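Local coordinates for protein oxidized polyvinyl alcohol hydrolase (Pseudomonas sp. VM15C, PDB 3WWC) that hydrolyses beta-diketones such as 4,6-nonanedione and cleaves oxidized polyvinyl alcohol in the second step of polyvinyl alcohol degradation, at residues A[248-253]-A[314-319]; A[322-327]-A[331-336]. The protein carries 1 engineered substitution. All blocks are in the same frame, centred on the assembly; numbering follows the deposited sequence.

Interaction 1: A[248-253]-A[314-319]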
loop_
_atom_site.group_PDB
_atom_site.type_symbol
_atom_site.label_atom_id
_atom_site.label_comp_id
_atom_site.label_asym_id
_atom_site.label_seq_id
_atom_site.Cartn_x
_atom_site.Cartn_y
_atom_site.Cartn_z
ATOM N N ILE A 248 -11.758 -4.355 -1.857
ATOM C CA ILE A 248 -11.151 -5.665 -1.843
ATOM C C ILE A 248 -9.681 -5.393 -1.471
ATOM O O ILE A 248 -9.023 -4.536 -2.064
ATOM C CB ILE A 248 -11.282 -6.471 -3.136
ATOM C CG1 ILE A 248 -10.426 -7.736 -3.000
ATOM C CG2 ILE A 248 -10.898 -5.635 -4.387
ATOM C CD1 ILE A 248 -10.759 -8.804 -4.071
ATOM N N VAL A 249 -9.194 -6.061 -0.432
ATOM C CA VAL A 249 -7.820 -5.852 0.019
ATOM C C VAL A 249 -7.107 -7.171 0.032
ATOM O O VAL A 249 -7.606 -8.166 0.598
ATOM C CB VAL A 249 -7.789 -5.249 1.434
ATOM C CG1 VAL A 249 -6.340 -4.999 1.883
ATOM C CG2 VAL A 249 -8.602 -3.927 1.456
ATOM N N MET A 250 -5.935 -7.197 -0.578
ATOM C CA MET A 250 -5.103 -8.414 -0.618
ATOM C C MET A 250 -3.801 -8.099 0.121
ATOM O O MET A 250 -2.975 -7.330 -0.374
ATOM C CB MET A 250 -4.796 -8.797 -2.063
ATOM C CG MET A 250 -4.018 -10.127 -2.097
ATOM S SD MET A 250 -3.607 -10.624 -3.832
ATOM C CE MET A 250 -5.203 -11.169 -4.373
ATOM N N THR A 251 -3.654 -8.682 1.305
ATOM C CA THR A 251 -2.455 -8.459 2.131
ATOM C C THR A 251 -1.491 -9.601 1.914
ATOM O O THR A 251 -1.906 -10.766 1.963
ATOM C CB THR A 251 -2.823 -8.408 3.585
ATOM O OG1 THR A 251 -3.777 -7.346 3.807
ATOM C CG2 THR A 251 -1.574 -8.163 4.443
ATOM N N VAL A 252 -0.223 -9.303 1.671
ATOM C CA VAL A 252 0.774 -10.373 1.400
ATOM C C VAL A 252 1.887 -10.369 2.446
ATOM O O VAL A 252 2.467 -9.300 2.758
ATOM C CB VAL A 252 1.420 -10.147 0.032
ATOM C CG1 VAL A 252 2.416 -11.282 -0.284
ATOM C CG2 VAL A 252 0.326 -10.083 -1.057
ATOM N N TRP A 253 2.141 -11.556 3.002
ATOM C CA TRP A 253 3.227 -11.780 3.975
ATOM C C TRP A 253 4.264 -12.644 3.272
ATOM O O TRP A 253 3.910 -13.640 2.636
ATOM C CB TRP A 253 2.682 -12.537 5.200
ATOM C CG TRP A 253 3.734 -12.896 6.189
ATOM C CD1 TRP A 253 4.549 -12.014 6.861
ATOM C CD2 TRP A 253 4.032 -14.201 6.717
ATOM N NE1 TRP A 253 5.315 -12.689 7.779
ATOM C CE2 TRP A 253 5.015 -14.035 7.705
ATOM C CE3 TRP A 253 3.555 -15.498 6.446
ATOM C CZ2 TRP A 253 5.542 -15.119 8.439
ATOM C CZ3 TRP A 253 4.075 -16.568 7.184
ATOM C CH2 TRP A 253 5.056 -16.365 8.162
ATOM N N ASN A 314 1.791 -10.672 -10.236
ATOM C CA ASN A 314 1.243 -9.348 -10.467
ATOM C C ASN A 314 -0.039 -9.443 -11.272
ATOM O O ASN A 314 -1.028 -8.764 -10.967
ATOM C CB ASN A 314 2.211 -8.419 -11.216
ATOM C CG ASN A 314 3.434 -8.019 -10.408
ATOM O OD1 ASN A 314 3.567 -8.369 -9.239
ATOM N ND2 ASN A 314 4.338 -7.251 -11.050
ATOM N N ARG A 315 -0.043 -10.293 -12.306
ATOM C CA ARG A 315 -1.250 -10.398 -13.155
ATOM C C ARG A 315 -2.375 -11.018 -12.351
ATOM O O ARG A 315 -3.527 -10.542 -12.387
ATOM C CB ARG A 315 -0.986 -11.326 -14.353
ATOM C CG ARG A 315 -0.067 -10.736 -15.388
ATOM C CD ARG A 315 0.014 -11.671 -16.657
ATOM N NE ARG A 315 0.724 -12.923 -16.439
ATOM C CZ ARG A 315 2.033 -13.101 -16.645
ATOM N NH1 ARG A 315 2.816 -12.091 -17.046
ATOM N NH2 ARG A 315 2.504 -14.323 -16.532
ATOM N N TRP A 316 -2.075 -12.085 -11.608
ATOM C CA TRP A 316 -3.101 -12.764 -10.792
ATOM C C TRP A 316 -3.658 -11.819 -9.726
ATOM O O TRP A 316 -4.894 -11.726 -9.523
ATOM C CB TRP A 316 -2.509 -14.013 -10.109
ATOM C CG TRP A 316 -3.477 -14.664 -9.171
ATOM C CD1 TRP A 316 -4.542 -15.476 -9.513
ATOM C CD2 TRP A 316 -3.570 -14.462 -7.761
ATOM N NE1 TRP A 316 -5.282 -15.788 -8.393
ATOM C CE2 TRP A 316 -4.717 -15.172 -7.305
ATOM C CE3 TRP A 316 -2.809 -13.754 -6.829
ATOM C CZ2 TRP A 316 -5.105 -15.176 -5.972
ATOM C CZ3 TRP A 316 -3.200 -13.766 -5.501
ATOM C CH2 TRP A 316 -4.344 -14.476 -5.090
ATOM N N ALA A 317 -2.764 -11.100 -9.049
ATOM C CA ALA A 317 -3.255 -10.214 -7.973
ATOM C C ALA A 317 -4.102 -9.082 -8.514
ATOM O O ALA A 317 -5.198 -8.840 -7.994
ATOM C CB ALA A 317 -2.026 -9.644 -7.162
ATOM N N LEU A 318 -3.650 -8.383 -9.566
ATOM C CA LEU A 318 -4.448 -7.280 -10.079
ATOM C C LEU A 318 -5.734 -7.752 -10.694
ATOM O O LEU A 318 -6.761 -7.123 -10.472
ATOM C CB LEU A 318 -3.631 -6.429 -11.072
ATOM C CG LEU A 318 -2.998 -5.130 -10.466
ATOM C CD1 LEU A 318 -4.027 -4.114 -9.961
ATOM C CD2 LEU A 318 -2.067 -5.559 -9.347
ATOM N N ASP A 319 -5.718 -8.871 -11.401
ATOM C CA ASP A 319 -6.968 -9.354 -11.978
ATOM C C ASP A 319 -7.918 -9.828 -10.900
ATOM O O ASP A 319 -9.146 -9.750 -11.091
ATOM C CB ASP A 319 -6.700 -10.483 -12.981
ATOM C CG ASP A 319 -5.963 -10.001 -14.215
ATOM O OD1 ASP A 319 -5.792 -8.793 -14.416
ATOM O OD2 ASP A 319 -5.508 -10.863 -15.017
#

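Interaction 2: A[322-327]-A[331-336]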
loop_
_atom_site.group_PDB
_atom_site.type_symbol
_atom_site.label_atom_id
_atom_site.label_comp_id
_atom_site.label_asym_id
_atom_site.label_seq_id
_atom_site.Cartn_x
_atom_site.Cartn_y
_atom_site.Cartn_z
ATOM N N ALA A 322 -9.483 -6.656 -9.618
ATOM C CA ALA A 322 -10.425 -6.143 -10.640
ATOM C C ALA A 322 -11.702 -6.987 -10.750
ATOM O O ALA A 322 -12.714 -6.511 -11.252
ATOM C CB ALA A 322 -9.689 -6.073 -12.026
ATOM N N SER A 323 -11.652 -8.203 -10.242
ATOM C CA SER A 323 -12.870 -9.046 -10.243
ATOM C C SER A 323 -13.881 -8.586 -9.212
ATOM O O SER A 323 -15.005 -9.124 -9.133
ATOM C CB SER A 323 -12.493 -10.512 -9.987
ATOM O OG SER A 323 -12.199 -10.800 -8.624
ATOM N N HIS A 324 -13.499 -7.638 -8.377
ATOM C CA HIS A 324 -14.399 -7.135 -7.347
ATOM C C HIS A 324 -14.460 -5.625 -7.479
ATOM O O HIS A 324 -13.888 -4.896 -6.664
ATOM C CB HIS A 324 -13.870 -7.529 -5.976
ATOM C CG HIS A 324 -14.906 -7.429 -4.904
ATOM N ND1 HIS A 324 -15.965 -8.309 -4.848
ATOM C CD2 HIS A 324 -15.103 -6.522 -3.919
ATOM C CE1 HIS A 324 -16.776 -7.940 -3.871
ATOM N NE2 HIS A 324 -16.283 -6.867 -3.288
ATOM N N PRO A 325 -15.171 -5.116 -8.502
ATOM C CA PRO A 325 -15.273 -3.674 -8.690
ATOM C C PRO A 325 -16.007 -3.048 -7.489
ATOM O O PRO A 325 -16.848 -3.687 -6.841
ATOM C CB PRO A 325 -16.002 -3.527 -10.034
ATOM C CG PRO A 325 -16.843 -4.801 -10.109
ATOM C CD PRO A 325 -15.915 -5.874 -9.529
ATOM N N LYS A 326 -15.699 -1.793 -7.200
ATOM C CA LYS A 326 -16.215 -1.125 -6.037
ATOM C C LYS A 326 -17.732 -1.196 -5.914
ATOM O O LYS A 326 -18.447 -0.847 -6.850
ATOM C CB LYS A 326 -15.765 0.329 -6.040
ATOM C CG LYS A 326 -15.923 0.944 -4.645
ATOM C CD LYS A 326 -15.361 2.312 -4.596
ATOM C CE LYS A 326 -15.384 2.900 -3.211
ATOM N NZ LYS A 326 -14.514 2.168 -2.195
ATOM N N GLY A 327 -18.177 -1.716 -4.785
ATOM C CA GLY A 327 -19.627 -1.819 -4.515
ATOM C C GLY A 327 -20.184 -3.182 -4.815
ATOM O O GLY A 327 -21.385 -3.404 -4.616
ATOM N N ARG A 331 -20.278 -11.485 -1.107
ATOM C CA ARG A 331 -20.653 -12.892 -1.251
ATOM C C ARG A 331 -20.520 -13.398 -2.685
ATOM O O ARG A 331 -20.547 -14.606 -2.944
ATOM C CB ARG A 331 -22.090 -13.102 -0.778
ATOM C CG ARG A 331 -22.309 -12.850 0.703
ATOM C CD ARG A 331 -23.814 -13.035 0.965
ATOM N NE ARG A 331 -24.543 -12.245 -0.037
ATOM C CZ ARG A 331 -25.546 -12.697 -0.796
ATOM N NH1 ARG A 331 -25.970 -13.958 -0.675
ATOM N NH2 ARG A 331 -26.107 -11.894 -1.705
ATOM N N SER A 332 -20.349 -12.485 -3.628
ATOM C CA SER A 332 -20.237 -12.874 -5.009
ATOM C C SER A 332 -18.773 -13.131 -5.388
ATOM O O SER A 332 -18.491 -13.662 -6.452
ATOM C CB SER A 332 -20.781 -11.756 -5.903
ATOM O OG SER A 332 -19.932 -10.595 -5.868
ATOM N N PHE A 333 -17.850 -12.736 -4.517
ATOM C CA PHE A 333 -16.441 -12.931 -4.869
ATOM C C PHE A 333 -16.013 -14.406 -4.929
ATOM O O PHE A 333 -16.406 -15.215 -4.063
ATOM C CB PHE A 333 -15.604 -12.197 -3.819
ATOM C CG PHE A 333 -14.137 -12.346 -4.027
ATOM C CD1 PHE A 333 -13.510 -11.605 -5.016
ATOM C CD2 PHE A 333 -13.390 -13.234 -3.267
ATOM C CE1 PHE A 333 -12.123 -11.772 -5.251
ATOM C CE2 PHE A 333 -12.024 -13.414 -3.473
ATOM C CZ PHE A 333 -11.381 -12.682 -4.476
ATOM N N LYS A 334 -15.178 -14.759 -5.923
ATOM C CA LYS A 334 -14.674 -16.115 -6.071
ATOM C C LYS A 334 -13.186 -16.074 -6.304
ATOM O O LYS A 334 -12.733 -15.599 -7.343
ATOM C CB LYS A 334 -15.342 -16.814 -7.244
ATOM C CG LYS A 334 -16.876 -16.962 -6.956
ATOM C CD LYS A 334 -17.560 -17.905 -7.952
ATOM C CE LYS A 334 -18.979 -18.287 -7.451
ATOM N NZ LYS A 334 -18.998 -19.013 -6.126
ATOM N N LEU A 335 -12.432 -16.557 -5.332
ATOM C CA LEU A 335 -10.983 -16.554 -5.464
ATOM C C LEU A 335 -10.547 -17.641 -6.424
ATOM O O LEU A 335 -11.131 -18.749 -6.417
ATOM C CB LEU A 335 -10.356 -16.842 -4.096
ATOM C CG LEU A 335 -8.858 -16.666 -3.927
ATOM C CD1 LEU A 335 -8.499 -15.209 -4.140
ATOM C CD2 LEU A 335 -8.489 -17.065 -2.515
ATOM N N THR A 336 -9.566 -17.334 -7.269
ATOM C CA THR A 336 -9.000 -18.360 -8.144
ATOM C C THR A 336 -7.614 -18.673 -7.593
ATOM O O THR A 336 -7.075 -17.913 -6.778
ATOM C CB THR A 336 -8.846 -17.928 -9.593
ATOM O OG1 THR A 336 -7.908 -16.843 -9.692
ATOM C CG2 THR A 336 -10.207 -17.514 -10.172
HETATM O O HOH W 1 -11.165 -13.514 -8.391
HETATM O O HOH W 2 -14.643 -12.623 -8.020
HETATM O O HOH W 3 -16.630 -10.060 -6.801
#

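Interaction 1: A[248-253]-A[314-319]
The indole of Trp316 receives the thioether end of Met250 obliquely, over neither a clean face nor a clean edge, at the outer carbons CZ3 and CH2 of its six-membered ring. This is a Met-aromatic contact joining strand 247-253 of the central, largely parallel sheet to helix 310-322, which lies against it, as befits the alpha/beta-hydrolase fold. Met250 SD stands 4.6 Å from the centroid of that ring, 57° off its normal, while the methyl reaches closer: Met250 CE is 3.5 Å from Trp316 CZ3. At the far end of the indole, Trp316 NE1 is hydrogen-bonded to Thr336, which helps fix the turn of the ring.

The torsions explain the reach. Met250 leaves the strand with CG anti to the backbone N (chi1 -176°) and stays extended through chi2, then bends at chi3 (-75°), which lays CE against the indole. Trp316 starts out pointing neither at the strand nor from it, and its far rim alone comes forward to meet the methionine.

The helix is met along its wall as well. There the sulfur faces Ala317, whose small methyl is consistent with so near an approach, with the two CA atoms of Met250 and Ala317 7.8 Å apart. Replacing Met250 with an alanine would probably open a gap beside CZ3 and CH2 of the indole and leave Trp316 without its sulfur partner. Leu198 on the adjacent strand and Thr320 and Leu321 of the helix also touch the methionine side chain, which is buried between sheet and helix, with Met250 SD 3.8 Å from Ala317 CB.

Interaction 2: A[322-327]-A[331-336]
Phe333 presents its ring edge to the face of His324 in an offset edge-to-face pair, the planes at 84° and the centroids 5.9 Å apart. The pair draws together two parts of the irregular connection that runs from helix 310-322 to strand 343-346, the last strand of the central sheet. Both residues carry CG anti to the backbone N, and their side chains, each directed at the opposite segment, cross nearly at right angles. Within this pair the nearest atoms are His324 ND1 and Phe333 CB, 4.0 Å apart.

Ser323 takes a different course. Its chi1 of 77° tucks OG between the backbone N and the carbonyl carbon, and from there the hydroxyl both hydrogen-bonds Thr320 O, one turn back in the helix, and rests 3.5 Å from Phe333 CE1. Two waters extend the grip to the other segment: water 1 donates to Ser323 OG and Lys334 O, and water 2 donates to the same hydroxyl while accepting from Lys334 N. The phenyl ring is also packed on Val293 and Val295 of strand 292-298, which seats the loop on the sheet.

Water 3 lies in the plane of the imidazole at its edge, 2.7 Å from His324 ND1, and donates a 3.0 Å hydrogen bond to Ser323 O.

Lying 12 Å apart between centres, on the same side of the chain's centre, the two contacts follow one another along the chain: the strand-helix pairing of interaction 1 is complete before interaction 2 begins, in the chain that follows helix 310-322. They also meet directly. Trp316 CZ2 lies 3.9 Å from Leu335 CD1, and Ile248 CD1 packs 3.5 Å from Phe333 CE1. The example shows how a helix laid on a sheet can be continued by a loop that returns over the same surface: 322-327 and 331-336 lead on to strand 343-346 at the sheet's edge, and through Phe333 and Ile248 the loop rests on the same strand that interaction 1 uses.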